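PDB 5YLN: alcohol dehydrogenase, zinc-containing from Streptococcus pneumoniae serotype 2, which probably oxidises alcohols to aldehydes or ketones with NAD+ as a zinc-dependent alcohol dehydrogenase. Local coordinates for residues Leu213-Thr218 with Glu317-His322; Val175-Ser180 with Leu185-Thr190; Ala191-Pro196 with Ser311-Pro316; Asp203-Arg208 with Lys338-His343. All blocks are in the same frame, centred on the assembly; numbering follows the deposited sequence.

Contact 1. Residues Leu213-Thr218 with Glu317-His322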
# COMPACT_ATOMS: atom_id res chain seq x y z
N LEU A 213 6.23 8.28 26.09
CA LEU A 213 5.68 7.47 27.18
C LEU A 213 4.64 8.24 27.97
O LEU A 213 3.61 7.68 28.36
CB LEU A 213 6.81 6.98 28.08
CG LEU A 213 7.87 6.05 27.46
CD1 LEU A 213 8.94 5.68 28.49
CD2 LEU A 213 7.24 4.81 26.88
N SER A 214 4.88 9.54 28.21
CA SER A 214 3.88 10.37 28.87
C SER A 214 2.57 10.39 28.09
O SER A 214 1.49 10.48 28.67
CB SER A 214 4.38 11.81 29.03
OG SER A 214 5.07 11.96 30.24
N PHE A 215 2.66 10.38 26.76
CA PHE A 215 1.47 10.46 25.93
C PHE A 215 0.78 9.11 25.73
O PHE A 215 -0.25 9.05 25.05
CB PHE A 215 1.81 11.06 24.56
CG PHE A 215 1.94 12.55 24.56
CD1 PHE A 215 2.34 13.24 25.69
CD2 PHE A 215 1.66 13.28 23.40
CE1 PHE A 215 2.47 14.63 25.68
CE2 PHE A 215 1.79 14.67 23.38
CZ PHE A 215 2.19 15.35 24.52
N GLY A 216 1.30 8.03 26.31
CA GLY A 216 0.67 6.74 26.19
C GLY A 216 1.36 5.73 25.30
O GLY A 216 0.73 4.72 24.95
N ALA A 217 2.61 5.97 24.91
CA ALA A 217 3.37 4.89 24.31
C ALA A 217 3.63 3.81 25.35
O ALA A 217 3.84 4.11 26.54
CB ALA A 217 4.71 5.39 23.75
N THR A 218 3.63 2.56 24.91
CA THR A 218 3.88 1.45 25.82
C THR A 218 5.36 1.13 25.96
O THR A 218 5.78 0.67 27.02
CB THR A 218 3.11 0.20 25.37
OG1 THR A 218 3.64 -0.30 24.14
CG2 THR A 218 1.61 0.56 25.17
N GLU A 317 -4.59 18.94 23.50
CA GLU A 317 -3.98 20.19 23.91
C GLU A 317 -2.60 19.99 24.51
O GLU A 317 -1.86 20.96 24.63
CB GLU A 317 -4.89 20.94 24.90
CG GLU A 317 -5.24 20.19 26.17
CD GLU A 317 -6.47 19.28 26.02
OE1 GLU A 317 -7.05 18.92 27.07
OE2 GLU A 317 -6.86 18.91 24.89
N LYS A 318 -2.22 18.76 24.86
CA LYS A 318 -0.87 18.56 25.38
C LYS A 318 0.20 18.59 24.28
O LYS A 318 1.38 18.55 24.61
CB LYS A 318 -0.79 17.26 26.20
CG LYS A 318 -1.30 16.00 25.53
CD LYS A 318 -1.36 14.84 26.53
CE LYS A 318 -2.30 13.73 26.06
NZ LYS A 318 -2.61 12.73 27.12
N LEU A 319 -0.19 18.67 23.01
CA LEU A 319 0.75 18.98 21.94
C LEU A 319 1.27 20.41 22.01
O LEU A 319 2.25 20.74 21.33
CB LEU A 319 0.10 18.73 20.58
CG LEU A 319 -0.09 17.23 20.29
CD1 LEU A 319 -1.06 17.00 19.14
CD2 LEU A 319 1.24 16.55 19.99
N VAL A 320 0.63 21.29 22.78
CA VAL A 320 0.98 22.71 22.79
C VAL A 320 1.82 23.00 24.02
O VAL A 320 1.39 22.73 25.15
CB VAL A 320 -0.26 23.61 22.74
CG1 VAL A 320 0.16 25.09 22.94
CG2 VAL A 320 -0.98 23.42 21.40
N THR A 321 3.01 23.56 23.81
CA THR A 321 3.99 23.76 24.86
C THR A 321 4.42 25.21 25.06
O THR A 321 4.91 25.53 26.14
CB THR A 321 5.25 22.92 24.59
OG1 THR A 321 5.79 23.29 23.31
CG2 THR A 321 4.92 21.41 24.58
N HIS A 322 4.26 26.08 24.06
CA HIS A 322 4.67 27.47 24.17
C HIS A 322 3.63 28.38 23.53
O HIS A 322 3.00 28.03 22.53
CB HIS A 322 6.02 27.69 23.50
CG HIS A 322 7.16 27.05 24.22
ND1 HIS A 322 7.43 25.70 24.16
CD2 HIS A 322 8.11 27.59 25.03
CE1 HIS A 322 8.50 25.44 24.90
NE2 HIS A 322 8.92 26.56 25.44

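Contact 2. Residues Val175-Ser180 with Leu185-Thr190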
# COMPACT_ATOMS: atom_id res chain seq x y z
N VAL A 175 2.11 -1.58 16.94
CA VAL A 175 2.43 -0.37 16.19
C VAL A 175 3.80 0.11 16.62
O VAL A 175 4.13 0.09 17.81
CB VAL A 175 1.37 0.73 16.41
CG1 VAL A 175 1.69 1.96 15.53
CG2 VAL A 175 -0.04 0.17 16.18
N ALA A 176 4.59 0.54 15.65
CA ALA A 176 5.77 1.35 15.92
C ALA A 176 5.60 2.68 15.22
O ALA A 176 5.11 2.75 14.09
CB ALA A 176 7.05 0.66 15.44
N ILE A 177 5.99 3.75 15.90
CA ILE A 177 5.98 5.09 15.32
C ILE A 177 7.43 5.57 15.24
O ILE A 177 8.16 5.52 16.23
CB ILE A 177 5.09 6.04 16.14
CG1 ILE A 177 3.66 5.49 16.12
CG2 ILE A 177 5.09 7.45 15.54
CD1 ILE A 177 2.72 6.17 17.11
N ILE A 178 7.85 5.93 14.03
CA ILE A 178 9.22 6.34 13.77
C ILE A 178 9.23 7.86 13.69
O ILE A 178 8.82 8.45 12.69
CB ILE A 178 9.78 5.72 12.48
CG1 ILE A 178 9.41 4.23 12.43
CG2 ILE A 178 11.29 5.90 12.43
CD1 ILE A 178 9.94 3.45 13.60
N GLY A 179 9.72 8.48 14.74
CA GLY A 179 9.81 9.92 14.77
C GLY A 179 8.88 10.45 15.82
O GLY A 179 7.66 10.35 15.68
N SER A 180 9.46 10.99 16.89
CA SER A 180 8.71 11.42 18.05
C SER A 180 8.54 12.94 18.10
O SER A 180 8.32 13.49 19.17
CB SER A 180 9.41 10.93 19.32
OG SER A 180 8.53 10.86 20.42
N LEU A 185 3.85 12.29 17.63
CA LEU A 185 3.04 12.32 18.85
C LEU A 185 1.56 12.39 18.53
O LEU A 185 0.74 11.76 19.21
CB LEU A 185 3.47 13.49 19.73
CG LEU A 185 4.86 13.29 20.32
CD1 LEU A 185 5.44 14.57 20.99
CD2 LEU A 185 4.82 12.09 21.29
N ALA A 186 1.19 13.15 17.49
CA ALA A 186 -0.21 13.23 17.09
C ALA A 186 -0.74 11.87 16.65
O ALA A 186 -1.88 11.50 16.99
CB ALA A 186 -0.36 14.26 15.96
N ALA A 187 0.06 11.12 15.90
CA ALA A 187 -0.31 9.75 15.54
C ALA A 187 -0.40 8.85 16.77
O ALA A 187 -1.25 7.95 16.84
CB ALA A 187 0.71 9.18 14.56
N LEU A 188 0.50 9.05 17.73
CA LEU A 188 0.47 8.29 18.97
C LEU A 188 -0.84 8.50 19.72
O LEU A 188 -1.44 7.54 20.22
CB LEU A 188 1.65 8.71 19.84
CG LEU A 188 1.73 8.13 21.26
CD1 LEU A 188 1.82 6.59 21.24
CD2 LEU A 188 2.94 8.73 21.99
N LEU A 189 -1.32 9.75 19.80
CA LEU A 189 -2.56 10.01 20.52
C LEU A 189 -3.75 9.35 19.83
O LEU A 189 -4.60 8.74 20.49
CB LEU A 189 -2.80 11.52 20.64
CG LEU A 189 -1.80 12.25 21.54
CD1 LEU A 189 -2.05 13.73 21.47
CD2 LEU A 189 -1.89 11.75 22.96
N THR A 190 -3.86 9.49 18.52
CA THR A 190 -5.02 8.96 17.83
C THR A 190 -4.95 7.45 17.62
O THR A 190 -6.00 6.82 17.46
CB THR A 190 -5.24 9.68 16.50
OG1 THR A 190 -4.12 9.47 15.63
CG2 THR A 190 -5.43 11.17 16.73

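Contact 3. Residues Ala191-Pro196 with Ser311-Pro316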
# COMPACT_ATOMS: atom_id res chain seq x y z
N ALA A 191 -3.74 6.86 17.61
CA ALA A 191 -3.65 5.41 17.53
C ALA A 191 -4.28 4.75 18.74
O ALA A 191 -4.68 3.58 18.67
CB ALA A 191 -2.20 4.93 17.41
N GLN A 192 -4.32 5.45 19.87
CA GLN A 192 -4.91 4.87 21.07
C GLN A 192 -6.42 4.77 21.00
O GLN A 192 -7.02 4.07 21.81
CB GLN A 192 -4.46 5.67 22.29
CG GLN A 192 -3.00 5.46 22.60
CD GLN A 192 -2.42 6.48 23.59
OE1 GLN A 192 -2.60 6.36 24.79
NE2 GLN A 192 -1.71 7.47 23.07
N PHE A 193 -7.07 5.46 20.05
CA PHE A 193 -8.49 5.21 19.81
C PHE A 193 -8.76 3.74 19.48
O PHE A 193 -9.88 3.27 19.68
CB PHE A 193 -9.02 6.05 18.64
CG PHE A 193 -9.16 7.53 18.94
CD1 PHE A 193 -9.52 7.97 20.20
CD2 PHE A 193 -8.95 8.47 17.94
CE1 PHE A 193 -9.66 9.33 20.46
CE2 PHE A 193 -9.08 9.82 18.19
CZ PHE A 193 -9.44 10.25 19.45
N TYR A 194 -7.77 3.01 18.96
CA TYR A 194 -7.94 1.63 18.54
C TYR A 194 -7.25 0.62 19.45
O TYR A 194 -7.13 -0.55 19.06
CB TYR A 194 -7.45 1.45 17.10
CG TYR A 194 -8.35 2.13 16.10
CD1 TYR A 194 -9.54 1.53 15.72
CD2 TYR A 194 -8.05 3.38 15.59
CE1 TYR A 194 -10.38 2.14 14.83
CE2 TYR A 194 -8.90 4.00 14.70
CZ TYR A 194 -10.06 3.37 14.32
OH TYR A 194 -10.92 3.98 13.43
N SER A 195 -6.80 1.03 20.62
CA SER A 195 -6.25 0.12 21.63
C SER A 195 -5.27 -0.92 21.09
O SER A 195 -5.43 -2.12 21.35
CB SER A 195 -7.38 -0.56 22.39
OG SER A 195 -8.27 0.42 22.92
N PRO A 196 -4.23 -0.52 20.37
CA PRO A 196 -3.21 -1.49 19.98
C PRO A 196 -2.53 -2.06 21.22
O PRO A 196 -2.42 -1.40 22.25
CB PRO A 196 -2.22 -0.66 19.14
CG PRO A 196 -2.35 0.72 19.68
CD PRO A 196 -3.82 0.86 20.05
N SER A 311 -15.83 14.02 24.05
CA SER A 311 -15.90 12.94 25.02
C SER A 311 -14.63 12.80 25.85
O SER A 311 -14.60 11.98 26.78
CB SER A 311 -16.17 11.62 24.30
OG SER A 311 -15.03 11.21 23.55
N HIS A 312 -13.57 13.54 25.51
CA HIS A 312 -12.32 13.55 26.28
C HIS A 312 -11.66 12.17 26.34
O HIS A 312 -11.12 11.77 27.37
CB HIS A 312 -12.54 14.12 27.68
CG HIS A 312 -12.98 15.55 27.66
ND1 HIS A 312 -12.14 16.59 27.33
CD2 HIS A 312 -14.19 16.11 27.91
CE1 HIS A 312 -12.80 17.73 27.38
NE2 HIS A 312 -14.05 17.47 27.73
N LYS A 313 -11.69 11.45 25.21
CA LYS A 313 -10.90 10.22 25.10
C LYS A 313 -9.41 10.53 25.22
O LYS A 313 -8.74 10.07 26.14
CB LYS A 313 -11.22 9.51 23.78
CG LYS A 313 -12.68 9.09 23.61
CD LYS A 313 -13.15 8.29 24.81
CE LYS A 313 -14.63 8.52 25.08
NZ LYS A 313 -15.14 7.83 26.30
N ILE A 314 -8.88 11.33 24.29
CA ILE A 314 -7.54 11.89 24.41
C ILE A 314 -7.64 13.41 24.46
O ILE A 314 -8.63 14.01 24.04
CB ILE A 314 -6.59 11.47 23.27
CG1 ILE A 314 -7.25 11.77 21.92
CG2 ILE A 314 -6.15 10.02 23.40
CD1 ILE A 314 -6.34 11.53 20.77
N GLU A 315 -6.58 14.02 24.97
CA GLU A 315 -6.50 15.47 25.15
C GLU A 315 -5.38 16.02 24.27
O GLU A 315 -4.22 16.10 24.70
CB GLU A 315 -6.30 15.82 26.63
CG GLU A 315 -5.44 14.84 27.44
CD GLU A 315 -5.42 15.18 28.94
OE1 GLU A 315 -6.51 15.25 29.55
OE2 GLU A 315 -4.31 15.38 29.51
N PRO A 316 -5.69 16.41 23.03
CA PRO A 316 -4.64 16.90 22.12
C PRO A 316 -4.00 18.22 22.55
O PRO A 316 -2.95 18.57 22.01
CB PRO A 316 -5.38 17.07 20.79
CG PRO A 316 -6.82 17.24 21.19
CD PRO A 316 -7.01 16.40 22.39

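Contact 4. Residues Asp203-Arg208 with Lys338-His343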
# COMPACT_ATOMS: atom_id res chain seq x y z
N ASP A 203 12.96 6.79 18.25
CA ASP A 203 13.58 8.10 18.02
C ASP A 203 15.02 8.06 18.53
O ASP A 203 15.44 7.11 19.21
CB ASP A 203 12.75 9.20 18.69
CG ASP A 203 13.03 10.59 18.13
OD1 ASP A 203 14.19 11.04 18.24
OD2 ASP A 203 12.11 11.22 17.58
N LEU A 204 15.80 9.09 18.18
CA LEU A 204 17.16 9.26 18.68
C LEU A 204 17.20 10.00 20.01
O LEU A 204 18.01 9.68 20.88
CB LEU A 204 18.02 10.02 17.66
CG LEU A 204 17.95 9.56 16.20
CD1 LEU A 204 18.48 10.65 15.26
CD2 LEU A 204 18.73 8.27 15.98
N ASP A 205 16.30 10.97 20.19
CA ASP A 205 16.27 11.87 21.34
C ASP A 205 15.51 11.22 22.50
O ASP A 205 14.32 10.92 22.38
CB ASP A 205 15.61 13.18 20.92
CG ASP A 205 15.47 14.18 22.04
OD1 ASP A 205 15.53 13.81 23.23
OD2 ASP A 205 15.28 15.38 21.72
N ASP A 206 16.19 11.06 23.64
CA ASP A 206 15.54 10.44 24.79
C ASP A 206 14.49 11.36 25.42
O ASP A 206 13.52 10.86 26.02
CB ASP A 206 16.56 10.03 25.84
CG ASP A 206 15.92 9.28 26.98
OD1 ASP A 206 15.40 8.17 26.74
OD2 ASP A 206 15.92 9.81 28.12
N ASN A 207 14.65 12.68 25.30
CA ASN A 207 13.64 13.60 25.82
C ASN A 207 12.32 13.41 25.10
O ASN A 207 11.25 13.35 25.73
CB ASN A 207 14.12 15.05 25.70
CG ASN A 207 15.24 15.39 26.69
OD1 ASN A 207 15.47 14.65 27.64
ND2 ASN A 207 15.92 16.52 26.47
N ARG A 208 12.37 13.31 23.77
CA ARG A 208 11.14 13.09 23.01
C ARG A 208 10.54 11.71 23.30
O ARG A 208 9.31 11.57 23.41
CB ARG A 208 11.43 13.27 21.52
CG ARG A 208 11.89 14.71 21.15
CD ARG A 208 11.67 15.03 19.67
NE ARG A 208 12.55 14.22 18.82
CZ ARG A 208 13.80 14.56 18.50
NH1 ARG A 208 14.33 15.70 18.95
NH2 ARG A 208 14.53 13.75 17.72
N LYS A 338 14.03 25.41 16.84
CA LYS A 338 15.01 24.88 17.79
C LYS A 338 14.29 24.12 18.91
O LYS A 338 14.68 24.19 20.08
CB LYS A 338 15.87 25.99 18.37
CG LYS A 338 16.61 26.81 17.34
CD LYS A 338 18.02 26.28 17.14
CE LYS A 338 19.05 27.41 17.18
NZ LYS A 338 18.79 28.37 16.07
N ALA A 339 13.24 23.39 18.53
CA ALA A 339 12.32 22.78 19.48
C ALA A 339 13.04 21.97 20.55
O ALA A 339 12.68 22.04 21.73
CB ALA A 339 11.32 21.91 18.72
N ALA A 340 14.08 21.23 20.16
CA ALA A 340 14.82 20.41 21.13
C ALA A 340 15.43 21.25 22.26
O ALA A 340 15.41 20.83 23.43
CB ALA A 340 15.91 19.60 20.41
N ASP A 341 15.96 22.44 21.94
CA ASP A 341 16.52 23.30 22.99
C ASP A 341 15.47 23.71 24.02
O ASP A 341 15.80 23.92 25.19
CB ASP A 341 17.14 24.57 22.39
CG ASP A 341 18.22 24.28 21.36
OD1 ASP A 341 18.46 23.09 21.05
OD2 ASP A 341 18.82 25.26 20.86
N HIS A 342 14.21 23.83 23.61
CA HIS A 342 13.13 24.33 24.46
C HIS A 342 12.14 23.26 24.89
O HIS A 342 11.14 23.61 25.53
CB HIS A 342 12.37 25.46 23.76
CG HIS A 342 13.26 26.56 23.26
ND1 HIS A 342 13.83 26.55 22.01
CD2 HIS A 342 13.70 27.69 23.86
CE1 HIS A 342 14.57 27.63 21.85
NE2 HIS A 342 14.51 28.34 22.97
N HIS A 343 12.37 21.99 24.55
CA HIS A 343 11.40 20.93 24.82
C HIS A 343 10.03 21.30 24.26
O HIS A 343 9.00 21.06 24.89
CB HIS A 343 11.32 20.62 26.33
CG HIS A 343 12.64 20.27 26.95
ND1 HIS A 343 12.96 20.60 28.25
CD2 HIS A 343 13.72 19.62 26.45
CE1 HIS A 343 14.18 20.18 28.53
NE2 HIS A 343 14.67 19.58 27.46

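Contact 1. Residues Leu213-Thr218 with Glu317-His322
Phe-215 lays one ring face against the aliphatic chain of Lys-318, and this is the tight part of the contact. Lys-318 CG sits over the ring in a CH-pi contact, 4.1 Å from the Phe-215 centroid and 25° off the normal. CD follows over the same face. The two side chains run past each other in opposite directions. Lys-318 can do this because its chain is extended beyond CG, while chi1 of 52° sets CG between the backbone N and the carbonyl carbon. The far end of the ring also meets backbone, with Phe-215 CZ 3.3 Å from Lys-318 O. Leu-319 adds a methyl at the ring edge, CD2 lying near the plane and 3.9 Å from Phe-215 CE2.

The amino end is loose. Lys-318 NZ is 5.5 Å from the centroid of the Phe-215 ring, a weak cation-pi attraction at most, and its ion pair with Glu-315 is long. Leu-319, by contrast, is buried and packs on Leu-185 and Met-151. Phe-215 rests on Leu-188 and Leu-189 of helix 182-191. Gly-216, with positive phi, closes helix 206-214 in a Schellman motif, and the contact ties this helix end of the Rossmann-type domain to the loop before strand 322-325.

Contact 2. Residues Val175-Ser180 with Leu185-Thr190
Ile-177 has CG1 anti to its carbonyl carbon (chi1 -61°), and chi2 of 168° extends the chain, which carries CD1 from the strand onto the helix backbone. This methyl comes to 3.6 Å from Leu-188 CA. It touches main chain as much as side chain: Leu-188 CB is 3.9 Å from Ile-177 CD1. Ala-187 CB lies a little farther from the same methyl, at 4.4 Å from Ile-177 CD1. Leu-188 turns its own CG anti to the backbone N, and its side chain packs on Leu-199 and Met-201 of the next strand.

Strand 174-178, helix 182-191 and strand 198-203 form a beta-alpha-beta unit of the Rossmann type. The turn between the first two carries Gly-179, whose phi is positive. It is the first glycine of a sequence that fits the GxGxxG pattern, consistent with a dinucleotide-binding fold.

The second patch lies at this turn. Leu-185 brings its branched end back toward Ser-180, with CD1 of Leu-185 3.6 Å from Ser-180 O. The other methyl, Leu-185 CD2, is 4.0 Å from Ser-180 OG. These are van der Waals contacts. Two polar atoms of the buried Ser-180 have partners elsewhere: N donates to Asp-203 OD2, and OG has a weak hydrogen bond with Arg-208 O.

Contact 3. Residues Ala191-Pro196 with Ser311-Pro316
Phe-193 carries this contact with Lys-313 and Ile-314, but the segment 191-196 starts with Ala-191, which faces away at the end of helix 182-191. Gln-192 follows. Its CB points toward the loop 311-316, yet its amide turns to other partners. NE2 donates to Leu-188 O and Phe-215 O, which holds the amide in place.

Phe-193 comes next. Its CG lies anti to the carbonyl carbon (chi1 -72°), and the far end of the ring reaches across the gap. Lys-313 CB meets the ring edge near its plane, 3.7 Å from Phe-193 CE1. Ile-314 approaches with CD1 3.6 Å from Phe-193 CZ. Ile-314 CG1 is equally near, 3.6 Å from Phe-193 CZ. Both partner side chains cross Phe-193 at about a right angle. Lys-313 is poorly ordered, and its end leads away from the ring.

Tyr-194 then turns aside, and its hydroxyl is hydrogen-bonded to that of Tyr-160. The contact lies at the surface and joins two loops, one between helix 182-191 and strand 198-203, the other after helix 302-310. Phe-193 also touches Tyr-160 of helix 157-165 and Leu-305 and Ala-308 of helix 302-310, while Ile-314 packs on Leu-309 of that last helix.

Contact 4. Residues Asp203-Arg208 with Lys338-His343
Ala-340 and His-343 are the residues of 338-343 that touch 203-208. Before them, Lys-338 serves its own segment, its O accepting from His-342 ND1. Ala-340 then puts its methyl beside the charged groups of 203-208. CB of Ala-340 is 4.5 Å from Arg-208 NH1, near the guanidinium plane at its edge, and Asp-205 OD2 lies at a similar distance. This is loose packing against a group already fixed from within its own segment. Arg-208 NE donates to Asp-203 OD2 at 3.3 Å, and NH2 of Arg-208 forms a salt bridge with Asp-203 OD1 at 2.8 Å. Arg-208 NH1 pairs with Asp-205 OD2 at 2.9 Å through charge alone, since the oxygen lies well out of the guanidinium plane. Asp-205 CB covers a guanidinium face. The same Asp-205 is the N-cap of helix 206-214.

His-343 ends the short, weakly bonded helix 339-342 with positive phi, in a Schellman motif. Its CG is anti to the carbonyl carbon (chi1 -55°), and the ring reaches Asn-207. NE2 of His-343 is 3.5 Å from Asn-207 ND2, but the angle is poor for a hydrogen bond. Amide and ring planes stand 89° apart. The result is a thin surface contact between the start of helix 206-214 and helix 339-342. On one side, Asp-203 ends strand 198-203 and accepts from Ser-180 N; on the other, helix 339-342 follows helix 329-337.

Overall arrangement
Contact 2 is the buried one. It is wholly apolar or van der Waals and lies within one beta-alpha-beta unit. Contact 1 is partly buried, and contacts 3 and 4 lie at the surface. Contacts 1 and 3 both set a phenylalanine against the loop between helix 302-310 and strand 322-325, and the side chain of Gln-192 joins them. Contacts 1 and 4 use opposite ends of helix 206-214. Contact 4 is the polar one, with its charges paired inside 203-208. Contact 2 touches each of the others, through Leu-185, Leu-188 and Leu-189 or through Ser-180. Contacts 3 and 4 do not meet; their nearest atoms are about 12 Å apart.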